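Local coordinates for protein Ufm1-specific protease (Caenorhabditis elegans, PDB 5EJJ) that is a thiol protease that cleaves the peptide bond at the C-terminal glycine of the ubiquitin-like modifier Ufm1, releasing it from target proteins, at residues I6-M11 with R105-F110; Q13-L18 with R100-R105; T31-F36 with L79-Q84; V49-A54 with L325-S330. One frame throughout, in Å; residues are numbered along the deposited sequence.

Interaction 1 (I6-M11 with R105-F110); sequences IDAQAM and RSISEF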
loop_
_atom_site.group_PDB
_atom_site.type_symbol
_atom_site.label_atom_id
_atom_site.label_comp_id
_atom_site.label_asym_id
_atom_site.label_seq_id
_atom_site.Cartn_x
_atom_site.Cartn_y
_atom_site.Cartn_z
ATOM N N ILE A 6 -4.993 17.639 -12.018
ATOM C CA ILE A 6 -5.683 16.773 -11.088
ATOM C C ILE A 6 -5.993 15.427 -11.743
ATOM O O ILE A 6 -6.117 15.322 -12.975
ATOM C CB ILE A 6 -6.959 17.458 -10.605
ATOM C CG1 ILE A 6 -7.592 16.697 -9.450
ATOM C CG2 ILE A 6 -7.913 17.670 -11.756
ATOM C CD1 ILE A 6 -8.818 17.396 -8.885
ATOM N N ASP A 7 -6.074 14.381 -10.927
ATOM C CA ASP A 7 -6.568 13.112 -11.422
ATOM C C ASP A 7 -8.034 12.999 -11.033
ATOM O O ASP A 7 -8.359 12.527 -9.930
ATOM C CB ASP A 7 -5.749 11.970 -10.849
ATOM C CG ASP A 7 -6.102 10.617 -11.453
ATOM O OD1 ASP A 7 -7.275 10.396 -11.830
ATOM O OD2 ASP A 7 -5.190 9.755 -11.525
ATOM N N ALA A 8 -8.914 13.444 -11.938
ATOM C CA ALA A 8 -10.353 13.422 -11.693
ATOM C C ALA A 8 -10.946 12.028 -11.421
ATOM O O ALA A 8 -11.823 11.903 -10.579
ATOM C CB ALA A 8 -11.074 14.096 -12.798
ATOM N N GLN A 9 -10.479 10.989 -12.112
ATOM C CA GLN A 9 -10.981 9.636 -11.842
ATOM C C GLN A 9 -10.771 9.319 -10.385
ATOM O O GLN A 9 -11.701 8.888 -9.684
ATOM C CB GLN A 9 -10.271 8.553 -12.666
ATOM C CG GLN A 9 -10.327 8.685 -14.194
ATOM C CD GLN A 9 -11.739 8.582 -14.775
ATOM O OE1 GLN A 9 -12.738 8.496 -14.032
ATOM N NE2 GLN A 9 -11.831 8.598 -16.115
ATOM N N ALA A 10 -9.533 9.549 -9.937
ATOM C CA ALA A 10 -9.109 9.248 -8.572
ATOM C C ALA A 10 -10.045 9.952 -7.591
ATOM O O ALA A 10 -10.576 9.324 -6.670
ATOM C CB ALA A 10 -7.701 9.670 -8.382
ATOM N N MET A 11 -10.279 11.246 -7.836
ATOM C CA MET A 11 -11.237 12.049 -7.069
ATOM C C MET A 11 -12.616 11.418 -6.993
ATOM O O MET A 11 -13.119 11.225 -5.898
ATOM C CB MET A 11 -11.368 13.445 -7.658
ATOM C CG MET A 11 -12.420 14.300 -6.958
ATOM S SD MET A 11 -12.583 15.984 -7.637
ATOM C CE MET A 11 -13.102 15.652 -9.318
ATOM N N ARG A 105 -19.470 10.398 -12.825
ATOM C CA ARG A 105 -18.040 10.486 -13.081
ATOM C C ARG A 105 -17.756 11.146 -14.423
ATOM O O ARG A 105 -17.117 10.562 -15.295
ATOM C CB ARG A 105 -17.355 9.120 -12.986
ATOM C CG ARG A 105 -17.688 8.362 -11.728
ATOM C CD ARG A 105 -16.750 7.189 -11.503
ATOM N NE ARG A 105 -17.203 6.353 -10.387
ATOM C CZ ARG A 105 -16.433 5.494 -9.717
ATOM N NH1 ARG A 105 -15.145 5.364 -10.035
ATOM N NH2 ARG A 105 -16.943 4.776 -8.713
ATOM N N SER A 106 -18.209 12.382 -14.575
ATOM C CA SER A 106 -17.984 13.109 -15.815
ATOM C C SER A 106 -16.775 14.034 -15.797
ATOM O O SER A 106 -16.878 15.172 -15.335
ATOM C CB SER A 106 -19.215 13.937 -16.156
ATOM O OG SER A 106 -18.966 14.764 -17.276
ATOM N N ILE A 107 -15.643 13.565 -16.323
ATOM C CA ILE A 107 -14.484 14.441 -16.524
ATOM C C ILE A 107 -14.957 15.578 -17.398
ATOM O O ILE A 107 -14.555 16.734 -17.244
ATOM C CB ILE A 107 -13.335 13.719 -17.243
ATOM C CG1 ILE A 107 -12.536 12.880 -16.241
ATOM C CG2 ILE A 107 -12.430 14.724 -17.974
ATOM C CD1 ILE A 107 -11.476 11.998 -16.896
ATOM N N SER A 108 -15.838 15.189 -18.316
ATOM C CA SER A 108 -16.576 16.059 -19.220
ATOM C C SER A 108 -17.120 17.322 -18.437
ATOM O O SER A 108 -16.734 18.473 -18.718
ATOM C CB SER A 108 -17.668 15.202 -19.991
ATOM O OG SER A 108 -17.423 13.757 -20.120
ATOM N N GLU A 109 -17.953 17.098 -17.416
ATOM C CA GLU A 109 -18.588 18.197 -16.672
ATOM C C GLU A 109 -17.640 18.951 -15.744
ATOM O O GLU A 109 -17.787 20.172 -15.534
ATOM C CB GLU A 109 -19.753 17.682 -15.820
ATOM C CG GLU A 109 -20.924 17.074 -16.586
ATOM C CD GLU A 109 -22.002 16.513 -15.648
ATOM O OE1 GLU A 109 -22.544 15.409 -15.928
ATOM O OE2 GLU A 109 -22.297 17.185 -14.626
ATOM N N PHE A 110 -16.700 18.207 -15.154
ATOM C CA PHE A 110 -15.734 18.758 -14.192
ATOM C C PHE A 110 -14.857 19.851 -14.809
ATOM O O PHE A 110 -14.524 20.837 -14.152
ATOM C CB PHE A 110 -14.850 17.656 -13.577
ATOM C CG PHE A 110 -13.697 18.196 -12.771
ATOM C CD1 PHE A 110 -13.868 18.539 -11.437
ATOM C CD2 PHE A 110 -12.447 18.389 -13.353
ATOM C CE1 PHE A 110 -12.814 19.050 -10.693
ATOM C CE2 PHE A 110 -11.383 18.913 -12.611
ATOM C CZ PHE A 110 -11.567 19.246 -11.282
HETATM O O HOH W 1 -13.421 7.210 -11.656
#

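Interaction 2 (Q13-L18 with R100-R105); sequences QNYANL and RMLENR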
loop_
_atom_site.group_PDB
_atom_site.type_symbol
_atom_site.label_atom_id
_atom_site.label_comp_id
_atom_site.label_asym_id
_atom_site.label_seq_id
_atom_site.Cartn_x
_atom_site.Cartn_y
_atom_site.Cartn_z
ATOM N N GLN A 13 -13.557 8.393 -7.542
ATOM C CA GLN A 13 -13.468 7.173 -6.768
ATOM C C GLN A 13 -13.418 7.448 -5.269
ATOM O O GLN A 13 -13.858 6.633 -4.470
ATOM C CB GLN A 13 -12.229 6.400 -7.167
ATOM C CG GLN A 13 -12.100 5.110 -6.425
ATOM C CD GLN A 13 -13.232 4.196 -6.752
ATOM O OE1 GLN A 13 -13.687 4.152 -7.898
ATOM N NE2 GLN A 13 -13.712 3.462 -5.756
ATOM N N ASN A 14 -12.861 8.581 -4.866
ATOM C CA ASN A 14 -12.819 8.866 -3.447
ATOM C C ASN A 14 -14.209 9.177 -2.936
ATOM O O ASN A 14 -14.617 8.651 -1.904
ATOM C CB ASN A 14 -11.863 10.003 -3.143
ATOM C CG ASN A 14 -10.445 9.528 -2.875
ATOM O OD1 ASN A 14 -10.142 8.329 -2.886
ATOM N ND2 ASN A 14 -9.558 10.486 -2.637
ATOM N N TYR A 15 -14.936 10.018 -3.672
ATOM C CA TYR A 15 -16.340 10.309 -3.371
ATOM C C TYR A 15 -17.141 9.027 -3.325
ATOM O O TYR A 15 -17.999 8.835 -2.456
ATOM C CB TYR A 15 -16.954 11.196 -4.433
ATOM C CG TYR A 15 -18.387 11.568 -4.131
ATOM C CD1 TYR A 15 -19.433 10.759 -4.540
ATOM C CD2 TYR A 15 -18.693 12.747 -3.447
ATOM C CE1 TYR A 15 -20.751 11.095 -4.272
ATOM C CE2 TYR A 15 -20.006 13.100 -3.171
ATOM C CZ TYR A 15 -21.041 12.263 -3.585
ATOM O OH TYR A 15 -22.364 12.598 -3.317
ATOM N N ALA A 16 -16.868 8.168 -4.300
ATOM C CA ALA A 16 -17.449 6.849 -4.338
ATOM C C ALA A 16 -17.261 6.169 -2.994
ATOM O O ALA A 16 -18.238 5.712 -2.402
ATOM C CB ALA A 16 -16.828 6.022 -5.465
ATOM N N ASN A 17 -16.023 6.124 -2.503
ATOM C CA ASN A 17 -15.724 5.363 -1.286
ATOM C C ASN A 17 -16.378 5.927 -0.013
ATOM O O ASN A 17 -16.811 5.174 0.849
ATOM C CB ASN A 17 -14.219 5.239 -1.058
ATOM C CG ASN A 17 -13.533 4.502 -2.154
ATOM O OD1 ASN A 17 -14.128 4.263 -3.191
ATOM N ND2 ASN A 17 -12.266 4.129 -1.944
ATOM N N LEU A 18 -16.422 7.250 0.106
ATOM C CA LEU A 18 -17.030 7.869 1.267
ATOM C C LEU A 18 -18.492 7.509 1.265
ATOM O O LEU A 18 -19.048 7.078 2.283
ATOM C CB LEU A 18 -16.920 9.386 1.196
ATOM C CG LEU A 18 -17.511 10.100 2.406
ATOM C CD1 LEU A 18 -16.806 9.627 3.656
ATOM C CD2 LEU A 18 -17.368 11.591 2.235
ATOM N N ARG A 100 -24.350 15.160 -9.619
ATOM C CA ARG A 100 -24.530 14.578 -10.943
ATOM C C ARG A 100 -23.148 14.150 -11.403
ATOM O O ARG A 100 -22.890 12.964 -11.635
ATOM C CB ARG A 100 -25.106 15.625 -11.918
ATOM C CG ARG A 100 -26.020 15.077 -13.029
ATOM C CD ARG A 100 -25.661 15.618 -14.430
ATOM N NE ARG A 100 -25.610 17.087 -14.506
ATOM C CZ ARG A 100 -25.393 17.798 -15.626
ATOM N NH1 ARG A 100 -25.216 17.188 -16.798
ATOM N NH2 ARG A 100 -25.357 19.133 -15.584
ATOM N N MET A 101 -22.270 15.146 -11.501
ATOM C CA MET A 101 -20.899 14.991 -11.966
ATOM C C MET A 101 -20.189 13.856 -11.253
ATOM O O MET A 101 -19.568 12.990 -11.881
ATOM C CB MET A 101 -20.163 16.300 -11.711
ATOM C CG MET A 101 -18.672 16.266 -11.912
ATOM S SD MET A 101 -17.931 17.585 -10.937
ATOM C CE MET A 101 -18.757 19.031 -11.595
ATOM N N LEU A 102 -20.306 13.863 -9.930
ATOM C CA LEU A 102 -19.647 12.880 -9.090
ATOM C C LEU A 102 -20.137 11.456 -9.337
ATOM O O LEU A 102 -19.340 10.538 -9.540
ATOM C CB LEU A 102 -19.828 13.251 -7.615
ATOM C CG LEU A 102 -18.670 13.964 -6.903
ATOM C CD1 LEU A 102 -17.566 14.366 -7.877
ATOM C CD2 LEU A 102 -19.159 15.174 -6.121
ATOM N N GLU A 103 -21.449 11.264 -9.311
ATOM C CA GLU A 103 -21.985 9.919 -9.406
ATOM C C GLU A 103 -21.868 9.369 -10.834
ATOM O O GLU A 103 -21.598 8.188 -11.030
ATOM C CB GLU A 103 -23.394 9.866 -8.808
ATOM C CG GLU A 103 -23.356 10.129 -7.282
ATOM C CD GLU A 103 -24.730 10.185 -6.588
ATOM O OE1 GLU A 103 -25.765 9.962 -7.265
ATOM O OE2 GLU A 103 -24.767 10.453 -5.353
ATOM N N ASN A 104 -22.001 10.241 -11.827
ATOM C CA ASN A 104 -21.791 9.848 -13.225
ATOM C C ASN A 104 -20.322 9.735 -13.609
ATOM O O ASN A 104 -19.987 9.080 -14.598
ATOM C CB ASN A 104 -22.463 10.849 -14.171
ATOM C CG ASN A 104 -23.974 10.863 -14.028
ATOM O OD1 ASN A 104 -24.599 9.822 -13.770
ATOM N ND2 ASN A 104 -24.571 12.051 -14.176
ATOM N N ARG A 105 -19.470 10.398 -12.825
ATOM C CA ARG A 105 -18.040 10.486 -13.081
ATOM C C ARG A 105 -17.756 11.146 -14.423
ATOM O O ARG A 105 -17.117 10.562 -15.295
ATOM C CB ARG A 105 -17.355 9.120 -12.986
ATOM C CG ARG A 105 -17.688 8.362 -11.728
ATOM C CD ARG A 105 -16.750 7.189 -11.503
ATOM N NE ARG A 105 -17.203 6.353 -10.387
ATOM C CZ ARG A 105 -16.433 5.494 -9.717
ATOM N NH1 ARG A 105 -15.145 5.364 -10.035
ATOM N NH2 ARG A 105 -16.943 4.776 -8.713
#

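Interaction 3 (T31-F36 with L79-Q84); sequences TTIGGF and LNIDGQ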
loop_
_atom_site.group_PDB
_atom_site.type_symbol
_atom_site.label_atom_id
_atom_site.label_comp_id
_atom_site.label_asym_id
_atom_site.label_seq_id
_atom_site.Cartn_x
_atom_site.Cartn_y
_atom_site.Cartn_z
ATOM N N THR A 31 -24.926 15.331 7.432
ATOM C CA THR A 31 -25.876 15.876 6.459
ATOM C C THR A 31 -25.283 15.902 5.044
ATOM O O THR A 31 -25.266 14.886 4.346
ATOM C CB THR A 31 -26.367 17.315 6.850
ATOM O OG1 THR A 31 -25.271 18.245 6.833
ATOM C CG2 THR A 31 -27.030 17.321 8.238
ATOM N N THR A 32 -24.789 17.072 4.639
ATOM C CA THR A 32 -24.176 17.265 3.329
ATOM C C THR A 32 -22.723 16.776 3.307
ATOM O O THR A 32 -22.227 16.213 4.280
ATOM C CB THR A 32 -24.162 18.748 2.958
ATOM O OG1 THR A 32 -23.228 19.437 3.800
ATOM C CG2 THR A 32 -25.534 19.360 3.136
ATOM N N ILE A 33 -22.035 17.024 2.195
ATOM C CA ILE A 33 -20.662 16.565 2.010
ATOM C C ILE A 33 -19.778 17.672 1.427
ATOM O O ILE A 33 -20.144 18.320 0.437
ATOM C CB ILE A 33 -20.630 15.319 1.105
ATOM C CG1 ILE A 33 -21.063 14.086 1.898
ATOM C CG2 ILE A 33 -19.268 15.109 0.525
ATOM C CD1 ILE A 33 -21.133 12.810 1.092
ATOM N N GLY A 34 -18.624 17.898 2.056
ATOM C CA GLY A 34 -17.654 18.875 1.579
ATOM C C GLY A 34 -16.311 18.189 1.481
ATOM O O GLY A 34 -16.265 16.959 1.397
ATOM N N GLY A 35 -15.214 18.946 1.491
ATOM C CA GLY A 35 -13.913 18.299 1.600
ATOM C C GLY A 35 -12.657 19.132 1.449
ATOM O O GLY A 35 -12.720 20.321 1.145
ATOM N N PHE A 36 -11.509 18.491 1.651
ATOM C CA PHE A 36 -10.215 19.156 1.473
ATOM C C PHE A 36 -9.422 18.642 0.260
ATOM O O PHE A 36 -9.549 17.478 -0.137
ATOM C CB PHE A 36 -9.369 19.042 2.742
ATOM C CG PHE A 36 -10.156 19.195 3.997
ATOM C CD1 PHE A 36 -10.565 18.074 4.709
ATOM C CD2 PHE A 36 -10.511 20.456 4.459
ATOM C CE1 PHE A 36 -11.295 18.207 5.880
ATOM C CE2 PHE A 36 -11.245 20.603 5.623
ATOM C CZ PHE A 36 -11.636 19.475 6.338
ATOM N N LEU A 79 -13.406 22.092 -1.400
ATOM C CA LEU A 79 -14.370 21.818 -2.440
ATOM C C LEU A 79 -15.780 22.093 -1.970
ATOM O O LEU A 79 -16.088 21.948 -0.789
ATOM C CB LEU A 79 -14.209 20.380 -2.966
ATOM C CG LEU A 79 -14.543 19.226 -2.012
ATOM C CD1 LEU A 79 -15.983 18.779 -2.162
ATOM C CD2 LEU A 79 -13.606 18.059 -2.231
ATOM N N ASN A 80 -16.617 22.504 -2.921
ATOM C CA ASN A 80 -18.024 22.771 -2.680
ATOM C C ASN A 80 -18.902 21.943 -3.598
ATOM O O ASN A 80 -18.844 22.097 -4.815
ATOM C CB ASN A 80 -18.321 24.238 -2.934
ATOM C CG ASN A 80 -19.586 24.679 -2.263
ATOM O OD1 ASN A 80 -20.333 23.849 -1.736
ATOM N ND2 ASN A 80 -19.838 25.992 -2.265
ATOM N N ILE A 81 -19.717 21.070 -3.023
ATOM C CA ILE A 81 -20.607 20.235 -3.822
ATOM C C ILE A 81 -22.043 20.770 -3.891
ATOM O O ILE A 81 -22.724 20.892 -2.863
ATOM C CB ILE A 81 -20.671 18.816 -3.276
ATOM C CG1 ILE A 81 -19.294 18.168 -3.289
ATOM C CG2 ILE A 81 -21.636 17.985 -4.095
ATOM C CD1 ILE A 81 -19.350 16.711 -2.851
ATOM N N ASP A 82 -22.495 21.072 -5.108
ATOM C CA ASP A 82 -23.851 21.553 -5.360
ATOM C C ASP A 82 -24.109 22.896 -4.691
ATOM O O ASP A 82 -25.242 23.233 -4.383
ATOM C CB ASP A 82 -24.891 20.522 -4.909
ATOM C CG ASP A 82 -24.968 19.320 -5.836
ATOM O OD1 ASP A 82 -24.969 19.526 -7.077
ATOM O OD2 ASP A 82 -25.041 18.172 -5.327
ATOM N N GLY A 83 -23.048 23.655 -4.453
ATOM C CA GLY A 83 -23.170 24.950 -3.816
ATOM C C GLY A 83 -23.716 24.923 -2.393
ATOM O O GLY A 83 -23.895 25.972 -1.770
ATOM N N GLN A 84 -23.978 23.736 -1.860
ATOM C CA GLN A 84 -24.585 23.661 -0.540
ATOM C C GLN A 84 -23.836 22.732 0.423
ATOM O O GLN A 84 -24.416 21.820 1.028
ATOM C CB GLN A 84 -26.078 23.295 -0.640
ATOM C CG GLN A 84 -26.389 22.134 -1.577
ATOM C CD GLN A 84 -27.759 21.519 -1.323
ATOM O OE1 GLN A 84 -28.067 21.098 -0.203
ATOM N NE2 GLN A 84 -28.591 21.462 -2.367
HETATM O O HOH W 2 -24.008 22.584 3.990
#

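Interaction 4 (V49-A54 with L325-S330); sequences VLFAYA and LFNLPS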
loop_
_atom_site.group_PDB
_atom_site.type_symbol
_atom_site.label_atom_id
_atom_site.label_comp_id
_atom_site.label_asym_id
_atom_site.label_seq_id
_atom_site.Cartn_x
_atom_site.Cartn_y
_atom_site.Cartn_z
ATOM N N VAL A 49 -7.834 14.207 -3.096
ATOM C CA VAL A 49 -9.065 14.909 -2.804
ATOM C C VAL A 49 -9.822 14.137 -1.732
ATOM O O VAL A 49 -10.248 13.004 -1.942
ATOM C CB VAL A 49 -9.905 15.104 -4.052
ATOM C CG1 VAL A 49 -11.188 15.807 -3.692
ATOM C CG2 VAL A 49 -9.131 15.923 -5.062
ATOM N N LEU A 50 -9.955 14.729 -0.555
ATOM C CA LEU A 50 -10.604 14.013 0.536
ATOM C C LEU A 50 -11.980 14.576 0.886
ATOM O O LEU A 50 -12.111 15.732 1.290
ATOM C CB LEU A 50 -9.701 13.949 1.752
ATOM C CG LEU A 50 -8.464 13.087 1.505
ATOM C CD1 LEU A 50 -7.509 13.124 2.715
ATOM C CD2 LEU A 50 -8.855 11.644 1.121
ATOM N N PHE A 51 -13.006 13.746 0.708
ATOM C CA PHE A 51 -14.376 14.149 0.985
ATOM C C PHE A 51 -14.749 13.873 2.443
ATOM O O PHE A 51 -14.232 12.934 3.071
ATOM C CB PHE A 51 -15.335 13.422 0.039
ATOM C CG PHE A 51 -15.168 13.801 -1.391
ATOM C CD1 PHE A 51 -14.381 13.043 -2.232
ATOM C CD2 PHE A 51 -15.785 14.926 -1.898
ATOM C CE1 PHE A 51 -14.218 13.395 -3.571
ATOM C CE2 PHE A 51 -15.618 15.297 -3.239
ATOM C CZ PHE A 51 -14.834 14.533 -4.072
ATOM N N ALA A 52 -15.651 14.694 2.974
ATOM C CA ALA A 52 -16.125 14.546 4.348
ATOM C C ALA A 52 -17.513 15.159 4.549
ATOM O O ALA A 52 -17.838 16.203 3.954
ATOM C CB ALA A 52 -15.150 15.182 5.310
ATOM N N TYR A 53 -18.320 14.507 5.394
ATOM C CA TYR A 53 -19.585 15.072 5.854
ATOM C C TYR A 53 -19.303 16.250 6.789
ATOM O O TYR A 53 -18.210 16.358 7.343
ATOM C CB TYR A 53 -20.411 14.016 6.574
ATOM C CG TYR A 53 -20.828 12.845 5.714
ATOM C CD1 TYR A 53 -20.054 11.705 5.646
ATOM C CD2 TYR A 53 -22.009 12.874 4.983
ATOM C CE1 TYR A 53 -20.439 10.617 4.874
ATOM C CE2 TYR A 53 -22.401 11.796 4.202
ATOM C CZ TYR A 53 -21.612 10.666 4.155
ATOM O OH TYR A 53 -21.989 9.577 3.389
ATOM N N ALA A 54 -20.285 17.125 6.973
ATOM C CA ALA A 54 -20.047 18.403 7.639
ATOM C C ALA A 54 -19.479 18.304 9.051
ATOM O O ALA A 54 -18.771 19.222 9.480
ATOM C CB ALA A 54 -21.297 19.254 7.620
ATOM N N LEU A 325 -12.076 8.812 6.880
ATOM C CA LEU A 325 -11.330 10.055 6.852
ATOM C C LEU A 325 -10.490 10.147 5.594
ATOM O O LEU A 325 -10.415 11.216 4.963
ATOM C CB LEU A 325 -10.452 10.178 8.080
ATOM C CG LEU A 325 -11.184 10.524 9.370
ATOM C CD1 LEU A 325 -10.195 10.505 10.531
ATOM C CD2 LEU A 325 -11.841 11.885 9.239
ATOM N N PHE A 326 -9.885 9.019 5.219
ATOM C CA PHE A 326 -9.024 8.958 4.047
ATOM C C PHE A 326 -9.715 8.420 2.796
ATOM O O PHE A 326 -9.050 8.049 1.825
ATOM C CB PHE A 326 -7.770 8.162 4.369
ATOM C CG PHE A 326 -6.897 8.849 5.350
ATOM C CD1 PHE A 326 -6.690 8.317 6.612
ATOM C CD2 PHE A 326 -6.333 10.078 5.036
ATOM C CE1 PHE A 326 -5.918 8.984 7.518
ATOM C CE2 PHE A 326 -5.561 10.742 5.935
ATOM C CZ PHE A 326 -5.354 10.208 7.173
ATOM N N ASN A 327 -11.049 8.411 2.827
ATOM C CA ASN A 327 -11.894 7.916 1.743
ATOM C C ASN A 327 -11.411 6.579 1.215
ATOM O O ASN A 327 -11.340 6.383 -0.000
ATOM C CB ASN A 327 -11.991 8.912 0.595
ATOM C CG ASN A 327 -12.623 10.225 1.002
ATOM O OD1 ASN A 327 -12.640 11.182 0.228
ATOM N ND2 ASN A 327 -13.132 10.291 2.220
ATOM N N LEU A 328 -11.043 5.676 2.118
ATOM C CA LEU A 328 -10.697 4.329 1.714
ATOM C C LEU A 328 -11.983 3.549 1.449
ATOM O O LEU A 328 -13.065 3.975 1.865
ATOM C CB LEU A 328 -9.868 3.660 2.793
ATOM C CG LEU A 328 -8.627 4.462 3.157
ATOM C CD1 LEU A 328 -7.783 3.726 4.210
ATOM C CD2 LEU A 328 -7.829 4.748 1.914
ATOM N N PRO A 329 -11.883 2.416 0.732
ATOM C CA PRO A 329 -13.096 1.652 0.410
ATOM C C PRO A 329 -13.432 0.660 1.519
ATOM O O PRO A 329 -12.513 0.137 2.155
ATOM C CB PRO A 329 -12.700 0.914 -0.865
ATOM C CG PRO A 329 -11.212 0.687 -0.722
ATOM C CD PRO A 329 -10.675 1.832 0.115
ATOM N N SER A 330 -14.722 0.402 1.736
ATOM C CA SER A 330 -15.188 -0.399 2.880
ATOM C C SER A 330 -15.313 -1.905 2.628
ATOM O O SER A 330 -15.510 -2.683 3.546
ATOM C CB SER A 330 -16.523 0.136 3.358
ATOM O OG SER A 330 -17.440 0.161 2.283
#

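Interaction 1 (I6-M11 with R105-F110)
Two capped helix starts, those of helix 8-19 and helix 107-113, meet in the MPN part of this protease, and Phe110 on the second reaches across to Met11 in the first turn of helix 8-19 and to Ile6 just ahead of it. Both partners approach the ring obliquely. Met11 CE lies 3.7 Å from Phe110 CD1 and equally near CE1, while Ile6 CG2 comes within 3.8 Å of Phe110 CE2, with Ile6 CD1 looser against CZ. The Met11 sulfur adds a Met-aromatic contact, its SD 5.2 Å from the centre of the Phe110 ring and 44° off the normal. With CG of Phe110 anti to the backbone N (chi1 170°), the ring extends toward Ile6 and Met11. Further along, Ala8 CB rests 3.9 Å from Ile107 CG1, and the Gln9 side chain crosses that of Ile107 at about a right angle, NE2 3.5 Å from Ile107 CD1. Polar contact is left to the outer rim: a water donates to Gln9 O and to Gln9 OE1 and accepts from Arg105 NH1, tying a backbone carbonyl to two side chains. Leu95 and Leu97 of strand 94-97 also touch Phe110. Asp7 OD1 takes the N-H of Ala10 from above its carboxylate plane, and Ser106 caps the other helix; through Met11 and Phe110 these N-capped helices pack against the four-stranded mixed sheet, as in an alpha/beta fold.

Interaction 2 (Q13-L18 with R100-R105)
Tyr15 and Leu102 make the dense half of this contact between helix 8-19 and helix 99-104. The leucine lies over one face of the phenol ring: CG stands 3.6 Å above the ring plane, offset toward the rim, in a CH-pi contact, and Leu102 CD2 comes 3.6 Å from Tyr15 CD2. Set anti to the backbone N (chi1 -178°), CG of Tyr15 swings the ring across to the other helix, where Phe51 of strand 45-53 also meets it edge to face. Helix 99-104 ends just here in a Schellman motif, with Arg105 as its C-prime residue at positive phi; the bonds run from Ser106 N to Met101 O and, weakly, from Arg105 N to Leu102 O. Beyond the turn the contact becomes polar and open. The extended Arg105 chain brings NH1 to Gln13 OE1 at 2.9 Å, with amide and guanidinium planes 59° apart, while NH2 gives the same oxygen only a weak second bond and lies 3.5 Å from Ala16 CB. A serine in place of Tyr15 would probably strip Leu102 of its aromatic cover and open a gap between the helices. Glu103 flanks the ring more loosely, its CG 4.1 Å from Tyr15 CE1.

Interaction 3 (T31-F36 with L79-Q84)
Ile81 meets Ile33 where strand 74-81 runs out beside strand 33-40; strand residues 33-36 and 79-81 run nearly antiparallel, at 165°. Along the Ile81 side chain, CB lies 3.8 Å from Ile33 O, CG1 keeps the same distance from that oxygen, and CD1, at the tip, reaches Ile33 CG2 at 3.7 Å while staying equally near Ile33 O. CG1 of Ile81 stands anti to the carbonyl carbon (chi1 -60°), which places CG1 and CD1 along this path, and the two isoleucines lie side by side, pointing the same way. Two residues back, Leu79 lays its methyls on the bare backbone of Gly34 and Gly35, with CD1 3.7 Å from Gly34 C. Its amide makes the one direct hydrogen bond between the segments, Leu79 N to Gly35 O at 3.2 Å, the donor standing 39° above the carbonyl plane. Past Ile81 the chain reverses in a type I' turn ending at Gln84, whose carbonyl oxygen shares a water with Thr32 OG1 and lies 3.4 Å from Thr32 CG2. Strand 33-40 is flanked by strand 45-53 and strand 74-81, with strand 94-97 next beyond; Leu79 and Ile81 turn to Phe51, Ile81 also meets Tyr15 of helix 8-19, and Phe36 packs on helix 59-68.

Interaction 4 (V49-A54 with L325-S330)
Leu50 and Asn327 bring an extended strand and a helix end together, their CA atoms 6.3 Å apart. Residues 49-53 keep strand angles, whereas the other segment leaves helix 312-325 at Phe326 and passes through a left-handed conformation at Asn327 (phi 46°, psi 43°). From this bend, with CG anti to the carbonyl carbon, the Asn327 amide faces the strand edge and grips one residue twice. OD1 accepts from Phe51 N at 2.6 Å, in the carbonyl plane and on a lone pair, and ND2 donates to Phe51 O at 3.0 Å along a nearly straight line (174°). The amide thus copies the paired bonds of an antiparallel neighbour on strand 45-53, an outermost strand of its four-stranded sheet; across the strand, Leu50 and Ala52 bond to strand 33-40. The link joins the MPN part to the region related to the UfSP2 N-terminal family. Putting an alanine at Asn327 would probably leave the buried Phe51 N and O without these partners. OD1 also sits at the edge of the Phe51 ring, 3.5 Å from CD1. Alongside, Leu50 spreads its methyls, CD2 3.7 Å from Phe326 O and CD1 4.0 Å from Phe326 CD2.

All four contacts lie away from the catalytic residues inferred for this protease, Cys396, Asp520 and His522; they lie in or against its MPN part, and interaction 4 joins it to the segment 325-330. Interactions 1 and 2, with centres about 9 Å apart, share Arg105 and both use helix 8-19. Interaction 3 supplies the sheet beneath: Leu102 CD2 of interaction 2 packs 3.6 Å from Ile81 CD1. Interactions 3 and 4 are about 12 Å apart between centres and meet through neighbouring strands, Gly34 N lying 2.7 Å from Ala52 O. Helix 8-19 also reaches interaction 4, Asn14 ND2 being 2.7 Å from Val49 O, while Asn17 contacts Asn327 O.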